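Purine nucleoside phosphorylase (Thermus thermophilus, PDB 6TK9) catalyses the phosphorolysis of purine nucleosides such as inosine and guanosine, probably yielding the free purine base and ribose 1-phosphate. Local coordinates at residues L2-V13 and F94-L102; T17-L27 and L66-Y77. All coordinates share one frame; numbering follows the deposited sequence.

Contact 1. Residues L2-V13 and F94-L102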
loop_
_atom_site.group_PDB
_atom_site.type_symbol
_atom_site.label_atom_id
_atom_site.label_comp_id
_atom_site.label_asym_id
_atom_site.label_seq_id
_atom_site.Cartn_x
_atom_site.Cartn_y
_atom_site.Cartn_z
ATOM N N LEU A 2 6.996 -30.055 -30.165
ATOM C CA LEU A 2 7.533 -29.840 -28.781
ATOM C C LEU A 2 7.276 -31.102 -27.961
ATOM O O LEU A 2 6.106 -31.525 -27.839
ATOM C CB LEU A 2 6.871 -28.620 -28.130
ATOM C CG LEU A 2 7.405 -28.108 -26.777
ATOM C CD1 LEU A 2 6.845 -28.895 -25.599
ATOM C CD2 LEU A 2 8.929 -28.027 -26.700
ATOM N N TYR A 3 8.335 -31.658 -27.394
ATOM C CA TYR A 3 8.412 -33.047 -26.877
ATOM C C TYR A 3 9.266 -33.845 -27.855
ATOM O O TYR A 3 10.248 -34.414 -27.394
ATOM C CB TYR A 3 7.080 -33.786 -26.715
ATOM C CG TYR A 3 7.280 -35.167 -26.136
ATOM C CD1 TYR A 3 7.542 -35.335 -24.785
ATOM C CD2 TYR A 3 7.299 -36.299 -26.937
ATOM C CE1 TYR A 3 7.781 -36.584 -24.234
ATOM C CE2 TYR A 3 7.540 -37.558 -26.406
ATOM C CZ TYR A 3 7.778 -37.701 -25.049
ATOM O OH TYR A 3 7.990 -38.928 -24.502
ATOM N N ASP A 4 8.888 -33.866 -29.138
ATOM C CA ASP A 4 9.686 -34.493 -30.226
ATOM C C ASP A 4 10.988 -33.686 -30.368
ATOM O O ASP A 4 12.051 -34.302 -30.563
ATOM C CB ASP A 4 8.858 -34.661 -31.507
ATOM C CG ASP A 4 7.666 -35.603 -31.351
ATOM O OD1 ASP A 4 7.776 -36.574 -30.590
ATOM O OD2 ASP A 4 6.627 -35.346 -31.968
ATOM N N LYS A 5 10.910 -32.370 -30.196
ATOM C CA LYS A 5 12.067 -31.440 -30.140
ATOM C C LYS A 5 12.944 -31.792 -28.933
ATOM O O LYS A 5 14.176 -31.741 -29.078
ATOM C CB LYS A 5 11.603 -29.990 -29.978
ATOM C CG LYS A 5 11.361 -29.196 -31.252
ATOM C CD LYS A 5 11.283 -27.690 -30.986
ATOM C CE LYS A 5 10.751 -26.879 -32.148
ATOM N NZ LYS A 5 10.252 -25.551 -31.707
ATOM N N ILE A 6 12.323 -32.066 -27.780
ATOM C CA ILE A 6 13.020 -32.418 -26.509
ATOM C C ILE A 6 13.791 -33.724 -26.733
ATOM O O ILE A 6 14.998 -33.742 -26.465
ATOM C CB ILE A 6 12.029 -32.504 -25.327
ATOM C CG1 ILE A 6 11.520 -31.125 -24.917
ATOM C CG2 ILE A 6 12.628 -33.225 -24.132
ATOM C CD1 ILE A 6 10.415 -31.187 -23.883
ATOM N N GLN A 7 13.129 -34.764 -27.233
ATOM C CA GLN A 7 13.752 -36.088 -27.501
ATOM C C GLN A 7 14.855 -35.949 -28.566
ATOM O O GLN A 7 15.850 -36.665 -28.441
ATOM C CB GLN A 7 12.685 -37.120 -27.876
ATOM C CG GLN A 7 11.782 -37.554 -26.713
ATOM C CD GLN A 7 12.502 -38.041 -25.472
ATOM O OE1 GLN A 7 13.443 -38.834 -25.531
ATOM N NE2 GLN A 7 12.057 -37.566 -24.319
ATOM N N GLU A 8 14.708 -35.072 -29.562
ATOM C CA GLU A 8 15.774 -34.808 -30.557
ATOM C C GLU A 8 17.013 -34.379 -29.775
ATOM O O GLU A 8 18.105 -34.915 -30.061
ATOM C CB GLU A 8 15.395 -33.747 -31.597
ATOM C CG GLU A 8 14.698 -34.283 -32.843
ATOM C CD GLU A 8 14.992 -33.542 -34.149
ATOM O OE1 GLU A 8 15.450 -32.390 -34.095
ATOM O OE2 GLU A 8 14.761 -34.124 -35.237
ATOM N N ALA A 9 16.832 -33.487 -28.796
ATOM C CA ALA A 9 17.923 -32.893 -27.983
ATOM C C ALA A 9 18.437 -33.928 -26.976
ATOM O O ALA A 9 19.647 -34.090 -26.871
ATOM C CB ALA A 9 17.471 -31.621 -27.297
ATOM N N VAL A 10 17.553 -34.602 -26.252
ATOM C CA VAL A 10 17.965 -35.664 -25.295
ATOM C C VAL A 10 18.879 -36.644 -26.048
ATOM O O VAL A 10 20.046 -36.818 -25.615
ATOM C CB VAL A 10 16.748 -36.361 -24.662
ATOM C CG1 VAL A 10 17.127 -37.639 -23.926
ATOM C CG2 VAL A 10 16.000 -35.418 -23.734
ATOM N N ALA A 11 18.386 -37.201 -27.161
ATOM C CA ALA A 11 19.084 -38.177 -28.036
ATOM C C ALA A 11 20.472 -37.655 -28.449
ATOM O O ALA A 11 21.429 -38.447 -28.422
ATOM C CB ALA A 11 18.233 -38.495 -29.244
ATOM N N TYR A 12 20.602 -36.384 -28.831
ATOM C CA TYR A 12 21.910 -35.833 -29.270
ATOM C C TYR A 12 22.899 -35.902 -28.099
ATOM O O TYR A 12 24.080 -36.214 -28.368
ATOM C CB TYR A 12 21.789 -34.425 -29.855
ATOM C CG TYR A 12 23.118 -33.868 -30.296
ATOM C CD1 TYR A 12 23.649 -34.168 -31.541
ATOM C CD2 TYR A 12 23.870 -33.070 -29.448
ATOM C CE1 TYR A 12 24.885 -33.674 -31.937
ATOM C CE2 TYR A 12 25.109 -32.575 -29.825
ATOM C CZ TYR A 12 25.629 -32.888 -31.071
ATOM O OH TYR A 12 26.855 -32.395 -31.434
ATOM N N VAL A 13 22.444 -35.663 -26.859
ATOM C CA VAL A 13 23.321 -35.689 -25.647
ATOM C C VAL A 13 23.693 -37.152 -25.358
ATOM O O VAL A 13 24.886 -37.432 -25.118
ATOM C CB VAL A 13 22.684 -34.980 -24.433
ATOM C CG1 VAL A 13 23.520 -35.154 -23.178
ATOM C CG2 VAL A 13 22.470 -33.495 -24.682
ATOM N N PHE A 94 13.709 -24.281 -22.727
ATOM C CA PHE A 94 14.018 -25.527 -23.472
ATOM C C PHE A 94 15.103 -26.276 -22.692
ATOM O O PHE A 94 14.846 -27.404 -22.261
ATOM C CB PHE A 94 14.311 -25.277 -24.954
ATOM C CG PHE A 94 14.379 -26.570 -25.730
ATOM C CD1 PHE A 94 13.231 -27.315 -25.971
ATOM C CD2 PHE A 94 15.600 -27.097 -26.135
ATOM C CE1 PHE A 94 13.298 -28.541 -26.624
ATOM C CE2 PHE A 94 15.664 -28.320 -26.793
ATOM C CZ PHE A 94 14.514 -29.037 -27.036
ATOM N N PRO A 95 16.284 -25.665 -22.388
ATOM C CA PRO A 95 17.351 -26.359 -21.663
ATOM C C PRO A 95 16.854 -27.122 -20.419
ATOM O O PRO A 95 16.970 -28.341 -20.435
ATOM C CB PRO A 95 18.363 -25.248 -21.326
ATOM C CG PRO A 95 18.161 -24.214 -22.407
ATOM C CD PRO A 95 16.677 -24.287 -22.733
ATOM N N VAL A 96 16.307 -26.452 -19.399
ATOM C CA VAL A 96 15.874 -27.145 -18.144
ATOM C C VAL A 96 14.842 -28.242 -18.462
ATOM O O VAL A 96 14.790 -29.219 -17.706
ATOM C CB VAL A 96 15.350 -26.188 -17.057
ATOM C CG1 VAL A 96 16.439 -25.233 -16.601
ATOM C CG2 VAL A 96 14.104 -25.430 -17.491
ATOM N N ARG A 97 14.054 -28.119 -19.527
ATOM C CA ARG A 97 13.092 -29.187 -19.918
ATOM C C ARG A 97 13.888 -30.431 -20.362
ATOM O O ARG A 97 13.609 -31.518 -19.819
ATOM C CB ARG A 97 12.102 -28.693 -20.987
ATOM C CG ARG A 97 11.013 -27.761 -20.455
ATOM C CD ARG A 97 10.204 -27.055 -21.538
ATOM N NE ARG A 97 8.828 -26.786 -21.140
ATOM C CZ ARG A 97 7.927 -26.083 -21.838
ATOM N NH1 ARG A 97 8.236 -25.550 -23.009
ATOM N NH2 ARG A 97 6.702 -25.929 -21.354
ATOM N N VAL A 98 14.851 -30.275 -21.287
ATOM C CA VAL A 98 15.814 -31.342 -21.710
ATOM C C VAL A 98 16.550 -31.869 -20.473
ATOM O O VAL A 98 16.659 -33.103 -20.308
ATOM C CB VAL A 98 16.807 -30.829 -22.773
ATOM C CG1 VAL A 98 17.966 -31.786 -22.989
ATOM C CG2 VAL A 98 16.104 -30.555 -24.086
ATOM N N GLY A 99 17.004 -30.964 -19.612
ATOM C CA GLY A 99 17.652 -31.336 -18.344
ATOM C C GLY A 99 16.805 -32.324 -17.570
ATOM O O GLY A 99 17.353 -33.281 -17.002
ATOM N N PHE A 100 15.502 -32.079 -17.500
ATOM C CA PHE A 100 14.568 -32.912 -16.702
ATOM C C PHE A 100 14.514 -34.313 -17.319
ATOM O O PHE A 100 14.486 -35.295 -16.576
ATOM C CB PHE A 100 13.186 -32.264 -16.619
ATOM C CG PHE A 100 12.180 -33.066 -15.840
ATOM C CD1 PHE A 100 12.163 -33.028 -14.454
ATOM C CD2 PHE A 100 11.249 -33.852 -16.495
ATOM C CE1 PHE A 100 11.227 -33.756 -13.734
ATOM C CE2 PHE A 100 10.326 -34.595 -15.777
ATOM C CZ PHE A 100 10.325 -34.555 -14.401
ATOM N N PHE A 101 14.510 -34.379 -18.645
ATOM C CA PHE A 101 14.231 -35.614 -19.414
ATOM C C PHE A 101 15.512 -36.422 -19.572
ATOM O O PHE A 101 15.383 -37.590 -19.957
ATOM C CB PHE A 101 13.589 -35.282 -20.759
ATOM C CG PHE A 101 12.101 -35.100 -20.658
ATOM C CD1 PHE A 101 11.279 -36.190 -20.401
ATOM C CD2 PHE A 101 11.528 -33.843 -20.797
ATOM C CE1 PHE A 101 9.906 -36.030 -20.288
ATOM C CE2 PHE A 101 10.155 -33.682 -20.688
ATOM C CZ PHE A 101 9.348 -34.774 -20.432
ATOM N N LEU A 102 16.669 -35.807 -19.294
ATOM C CA LEU A 102 17.980 -36.487 -19.097
ATOM C C LEU A 102 17.999 -37.195 -17.733
ATOM O O LEU A 102 18.774 -38.176 -17.594
ATOM C CB LEU A 102 19.117 -35.465 -19.168
ATOM C CG LEU A 102 19.506 -34.997 -20.564
ATOM C CD1 LEU A 102 20.445 -33.804 -20.492
ATOM C CD2 LEU A 102 20.140 -36.124 -21.365
#
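Ile6 of helix 4-13 drops as a knob into a hole formed by Phe94, Arg97, Val98 and Phe101 of helix 94-102. CG1 runs to the Phe94 ring, 3.6 Å from CE1, and carries CD1 on to Phe101 CE2 as well as to CB of Arg97. CG2, anti to the backbone N because chi1 is -71°, meets the Phe101 ring at CD2, also 3.6 Å away. With alanine in place of Ile6, the hole would lose the contacts of CG1, CG2 and CD1, and the Phe101 ring in particular would probably be less firmly held.

The rest of the apolar contact continues along the same side of the first helix through Ala9, Val10 and Val13. Ala9 CB presses on Val98 CG2 at 3.6 Å and meets the edge of the Phe94 ring at CE2. Val10 CG2 lies 3.8 Å from Phe101 CB, and Val13 CG1 comes to 4.0 Å from Leu102 CD2, the two side chains crossing at about a right angle.

Polar atoms also come close to the rings. The Phe94 ring, swung out by a chi1 of -170°, points its edge at the first helix's backbone, CZ standing 3.4 Å from Lys5 O. Gln7 NE2 approaches Phe101 CD1 at 4.2 Å.

The helices cross at -64°, their axes 9.4 Å apart at the closest. Beyond them, Leu222 of helix 213-222 touches Arg97, Phe100 and Phe101, and Arg147 makes a cation-pi contact with Tyr3. Ile44 of strand 39-45 packs on Tyr12 and Val13, in the C-terminal part of the N-terminal helix.

Contact 2. Residues T17-L27 and L66-Y77; sequences TDFVPEVGLVL and LGRLEGKPVLVY
Val23 to Val26 pair in parallel with Val74 to Tyr77, two neighbouring strands of the mixed sheet of the phosphorylase fold. Leu75 N donates to Val23 O at 2.8 Å, and Leu75 O accepts a weak bond from Leu25 N. Ahead of the strand, Glu22 N bonds to Pro73 O at 3.0 Å from above the carbonyl plane.

Phe19 extends the contact beyond the ladder. Its CB leads toward the segment 66-77, and with CG anti to the backbone N (chi1 -166°) the ring is carried alongside Leu66 and Gly67. CD2 meets Leu66 CB at 4.1 Å, CE2 comes up to Gly67 O, CZ rests 3.5 Å from Pro73 CB, and on the other flank CE1 has Arg68 NH1 at its edge, with ring and guanidinium planes 87° apart. Phe19 N is itself held by Thr17 OG1 in an ST turn, which fixes the backbone where the ring sets out.

On one face of the sheet Leu25 CD2 touches Leu69 and Val76, and Val264 of helix 257-270 touches Leu25 on this face. On the other, Val26 CG2 lies 3.6 Å from Tyr77 CD1.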
loop_
_atom_site.group_PDB
_atom_site.type_symbol
_atom_site.label_atom_id
_atom_site.label_comp_id
_atom_site.label_asym_id
_atom_site.label_seq_id
_atom_site.Cartn_x
_atom_site.Cartn_y
_atom_site.Cartn_z
ATOM N N THR A 17 27.161 -39.465 -24.571
ATOM C CA THR A 17 27.351 -40.030 -23.212
ATOM C C THR A 17 26.046 -40.585 -22.648
ATOM O O THR A 17 25.019 -39.924 -22.770
ATOM C CB THR A 17 27.872 -38.974 -22.231
ATOM O OG1 THR A 17 27.847 -39.556 -20.930
ATOM C CG2 THR A 17 27.053 -37.700 -22.231
ATOM N N ASP A 18 26.144 -41.736 -21.996
ATOM C CA ASP A 18 25.039 -42.419 -21.287
ATOM C C ASP A 18 24.990 -41.910 -19.838
ATOM O O ASP A 18 24.172 -42.438 -19.070
ATOM C CB ASP A 18 25.211 -43.946 -21.368
ATOM C CG ASP A 18 26.522 -44.457 -20.773
ATOM O OD1 ASP A 18 27.407 -43.625 -20.484
ATOM O OD2 ASP A 18 26.659 -45.686 -20.596
ATOM N N PHE A 19 25.818 -40.932 -19.457
ATOM C CA PHE A 19 25.854 -40.399 -18.067
ATOM C C PHE A 19 24.494 -39.788 -17.712
ATOM O O PHE A 19 24.044 -38.863 -18.398
ATOM C CB PHE A 19 26.970 -39.367 -17.875
ATOM C CG PHE A 19 27.303 -39.025 -16.437
ATOM C CD1 PHE A 19 28.086 -39.872 -15.662
ATOM C CD2 PHE A 19 26.871 -37.835 -15.867
ATOM C CE1 PHE A 19 28.412 -39.547 -14.351
ATOM C CE2 PHE A 19 27.204 -37.510 -14.561
ATOM C CZ PHE A 19 27.972 -38.365 -13.807
ATOM N N VAL A 20 23.877 -40.319 -16.658
ATOM C CA VAL A 20 22.568 -39.886 -16.097
ATOM C C VAL A 20 22.841 -38.971 -14.900
ATOM O O VAL A 20 23.384 -39.407 -13.888
ATOM C CB VAL A 20 21.705 -41.104 -15.700
ATOM C CG1 VAL A 20 20.291 -40.699 -15.308
ATOM C CG2 VAL A 20 21.655 -42.160 -16.796
ATOM N N PRO A 21 22.461 -37.677 -14.971
ATOM C CA PRO A 21 22.584 -36.774 -13.834
ATOM C C PRO A 21 21.389 -36.899 -12.883
ATOM O O PRO A 21 20.320 -37.207 -13.338
ATOM C CB PRO A 21 22.541 -35.411 -14.522
ATOM C CG PRO A 21 21.520 -35.627 -15.620
ATOM C CD PRO A 21 21.837 -37.016 -16.129
ATOM N N GLU A 22 21.608 -36.623 -11.601
ATOM C CA GLU A 22 20.559 -36.590 -10.548
ATOM C C GLU A 22 20.158 -35.143 -10.258
ATOM O O GLU A 22 19.036 -34.936 -9.810
ATOM C CB GLU A 22 21.076 -37.263 -9.278
ATOM C CG GLU A 22 21.053 -38.773 -9.399
ATOM C CD GLU A 22 21.839 -39.559 -8.368
ATOM O OE1 GLU A 22 22.425 -38.940 -7.442
ATOM O OE2 GLU A 22 21.869 -40.795 -8.508
ATOM N N VAL A 23 21.048 -34.185 -10.505
ATOM C CA VAL A 23 20.876 -32.785 -10.051
ATOM C C VAL A 23 21.237 -31.859 -11.207
ATOM O O VAL A 23 22.334 -31.976 -11.763
ATOM C CB VAL A 23 21.701 -32.484 -8.787
ATOM C CG1 VAL A 23 21.576 -31.028 -8.365
ATOM C CG2 VAL A 23 21.313 -33.391 -7.629
ATOM N N GLY A 24 20.294 -30.991 -11.556
ATOM C CA GLY A 24 20.493 -29.875 -12.485
ATOM C C GLY A 24 20.969 -28.692 -11.702
ATOM O O GLY A 24 20.588 -28.571 -10.559
ATOM N N LEU A 25 21.788 -27.860 -12.310
ATOM C CA LEU A 25 22.353 -26.662 -11.669
ATOM C C LEU A 25 22.572 -25.640 -12.784
ATOM O O LEU A 25 23.304 -25.979 -13.703
ATOM C CB LEU A 25 23.647 -27.102 -10.978
ATOM C CG LEU A 25 24.560 -25.977 -10.507
ATOM C CD1 LEU A 25 23.917 -25.184 -9.379
ATOM C CD2 LEU A 25 25.894 -26.537 -10.059
ATOM N N VAL A 26 21.882 -24.497 -12.744
ATOM C CA VAL A 26 21.969 -23.412 -13.769
ATOM C C VAL A 26 22.778 -22.283 -13.139
ATOM O O VAL A 26 22.371 -21.785 -12.077
ATOM C CB VAL A 26 20.583 -22.921 -14.245
ATOM C CG1 VAL A 26 20.687 -21.727 -15.181
ATOM C CG2 VAL A 26 19.772 -24.007 -14.926
ATOM N N LEU A 27 23.911 -21.951 -13.748
ATOM C CA LEU A 27 24.840 -20.916 -13.250
ATOM C C LEU A 27 24.553 -19.636 -14.039
ATOM O O LEU A 27 24.560 -19.698 -15.254
ATOM C CB LEU A 27 26.298 -21.398 -13.396
ATOM C CG LEU A 27 26.652 -22.689 -12.639
ATOM C CD1 LEU A 27 28.056 -23.176 -12.973
ATOM C CD2 LEU A 27 26.500 -22.530 -11.143
ATOM N N LEU A 66 27.981 -32.299 -18.254
ATOM C CA LEU A 66 27.619 -33.508 -17.472
ATOM C C LEU A 66 28.871 -34.002 -16.753
ATOM O O LEU A 66 29.952 -34.026 -17.384
ATOM C CB LEU A 66 27.056 -34.574 -18.410
ATOM C CG LEU A 66 25.664 -34.270 -18.967
ATOM C CD1 LEU A 66 25.681 -34.252 -20.481
ATOM C CD2 LEU A 66 24.635 -35.266 -18.466
ATOM N N GLY A 67 28.736 -34.362 -15.477
ATOM C CA GLY A 67 29.877 -34.821 -14.670
ATOM C C GLY A 67 29.580 -34.991 -13.193
ATOM O O GLY A 67 28.418 -35.224 -12.795
ATOM N N ARG A 68 30.645 -34.936 -12.404
ATOM C CA ARG A 68 30.628 -35.223 -10.951
ATOM C C ARG A 68 31.102 -33.946 -10.254
ATOM O O ARG A 68 32.107 -33.370 -10.693
ATOM C CB ARG A 68 31.487 -36.463 -10.680
ATOM C CG ARG A 68 31.210 -37.170 -9.363
ATOM C CD ARG A 68 31.766 -38.585 -9.370
ATOM N NE ARG A 68 30.882 -39.453 -10.139
ATOM C CZ ARG A 68 29.741 -39.993 -9.683
ATOM N NH1 ARG A 68 28.997 -40.747 -10.478
ATOM N NH2 ARG A 68 29.329 -39.767 -8.443
ATOM N N LEU A 69 30.328 -33.469 -9.287
ATOM C CA LEU A 69 30.655 -32.292 -8.449
ATOM C C LEU A 69 30.227 -32.686 -7.033
ATOM O O LEU A 69 29.167 -33.309 -6.935
ATOM C CB LEU A 69 29.904 -31.077 -8.995
ATOM C CG LEU A 69 30.181 -29.742 -8.316
ATOM C CD1 LEU A 69 31.626 -29.314 -8.509
ATOM C CD2 LEU A 69 29.231 -28.680 -8.851
ATOM N N GLU A 70 31.087 -32.470 -6.031
ATOM C CA GLU A 70 30.869 -32.834 -4.603
ATOM C C GLU A 70 30.365 -34.287 -4.533
ATOM O O GLU A 70 29.592 -34.622 -3.611
ATOM C CB GLU A 70 29.971 -31.780 -3.942
ATOM C CG GLU A 70 29.961 -31.823 -2.427
ATOM C CD GLU A 70 31.175 -31.279 -1.692
ATOM O OE1 GLU A 70 31.945 -30.525 -2.307
ATOM O OE2 GLU A 70 31.343 -31.611 -0.480
ATOM N N GLY A 71 30.836 -35.133 -5.456
ATOM C CA GLY A 71 30.515 -36.574 -5.511
ATOM C C GLY A 71 29.134 -36.879 -6.074
ATOM O O GLY A 71 28.770 -38.045 -6.096
ATOM N N LYS A 72 28.380 -35.881 -6.524
ATOM C CA LYS A 72 27.040 -36.084 -7.127
ATOM C C LYS A 72 27.170 -36.092 -8.645
ATOM O O LYS A 72 27.941 -35.316 -9.208
ATOM C CB LYS A 72 26.085 -34.984 -6.661
ATOM C CG LYS A 72 25.774 -35.009 -5.171
ATOM C CD LYS A 72 24.913 -36.182 -4.726
ATOM C CE LYS A 72 25.377 -36.759 -3.404
ATOM N NZ LYS A 72 24.733 -38.063 -3.121
ATOM N N PRO A 73 26.415 -36.965 -9.349
ATOM C CA PRO A 73 26.266 -36.849 -10.801
ATOM C C PRO A 73 25.378 -35.637 -11.142
ATOM O O PRO A 73 24.238 -35.605 -10.701
ATOM C CB PRO A 73 25.648 -38.191 -11.249
ATOM C CG PRO A 73 25.118 -38.857 -9.976
ATOM C CD PRO A 73 25.679 -38.105 -8.781
ATOM N N VAL A 74 25.896 -34.660 -11.896
ATOM C CA VAL A 74 25.213 -33.343 -12.080
ATOM C C VAL A 74 25.169 -32.955 -13.561
ATOM O O VAL A 74 26.108 -33.311 -14.301
ATOM C CB VAL A 74 25.861 -32.246 -11.220
ATOM C CG1 VAL A 74 25.802 -32.618 -9.752
ATOM C CG2 VAL A 74 27.291 -31.941 -11.622
ATOM N N LEU A 75 24.068 -32.301 -13.965
ATOM C CA LEU A 75 23.940 -31.490 -15.206
ATOM C C LEU A 75 24.176 -30.029 -14.824
ATOM O O LEU A 75 23.387 -29.500 -14.038
ATOM C CB LEU A 75 22.543 -31.682 -15.806
ATOM C CG LEU A 75 22.334 -31.124 -17.216
ATOM C CD1 LEU A 75 23.249 -31.795 -18.227
ATOM C CD2 LEU A 75 20.896 -31.300 -17.655
ATOM N N VAL A 76 25.263 -29.429 -15.305
ATOM C CA VAL A 76 25.585 -27.986 -15.088
ATOM C C VAL A 76 25.384 -27.245 -16.421
ATOM O O VAL A 76 25.925 -27.682 -17.436
ATOM C CB VAL A 76 26.997 -27.819 -14.494
ATOM C CG1 VAL A 76 27.370 -26.358 -14.280
ATOM C CG2 VAL A 76 27.134 -28.602 -13.196
ATOM N N TYR A 77 24.541 -26.216 -16.422
ATOM C CA TYR A 77 24.359 -25.212 -17.497
ATOM C C TYR A 77 25.336 -24.094 -17.212
ATOM O O TYR A 77 25.111 -23.385 -16.251
ATOM C CB TYR A 77 22.920 -24.693 -17.497
ATOM C CG TYR A 77 21.919 -25.766 -17.824
ATOM C CD1 TYR A 77 21.410 -26.587 -16.839
ATOM C CD2 TYR A 77 21.570 -26.036 -19.131
ATOM C CE1 TYR A 77 20.520 -27.604 -17.135
ATOM C CE2 TYR A 77 20.685 -27.054 -19.444
ATOM C CZ TYR A 77 20.148 -27.830 -18.443
ATOM O OH TYR A 77 19.257 -28.812 -18.749
#

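In the fold
From the N terminus the chain first forms helix 4-14, then runs through a loop into strand 23-27. Contact 2 closes a loop of 38 residues when 66-77 returns beside that strand, and this smaller loop falls wholly within the larger one, of 80 residues, that contact 1 closes when helix 94-102 reaches the N-terminal helix. The loops therefore nest and do not cross. Contact 2 ties together sheet strands, contact 1 two helices, and they meet directly: Tyr77 OH lies 2.9 Å from Pro95 O, probably hydrogen-bonded, and Leu75 CD2 packs on Gly99 CA. Helix 94-102 thus joins the two contacts, and the N-terminal helix also reaches the sheet, Val13 CG1 touching Leu66 CD1.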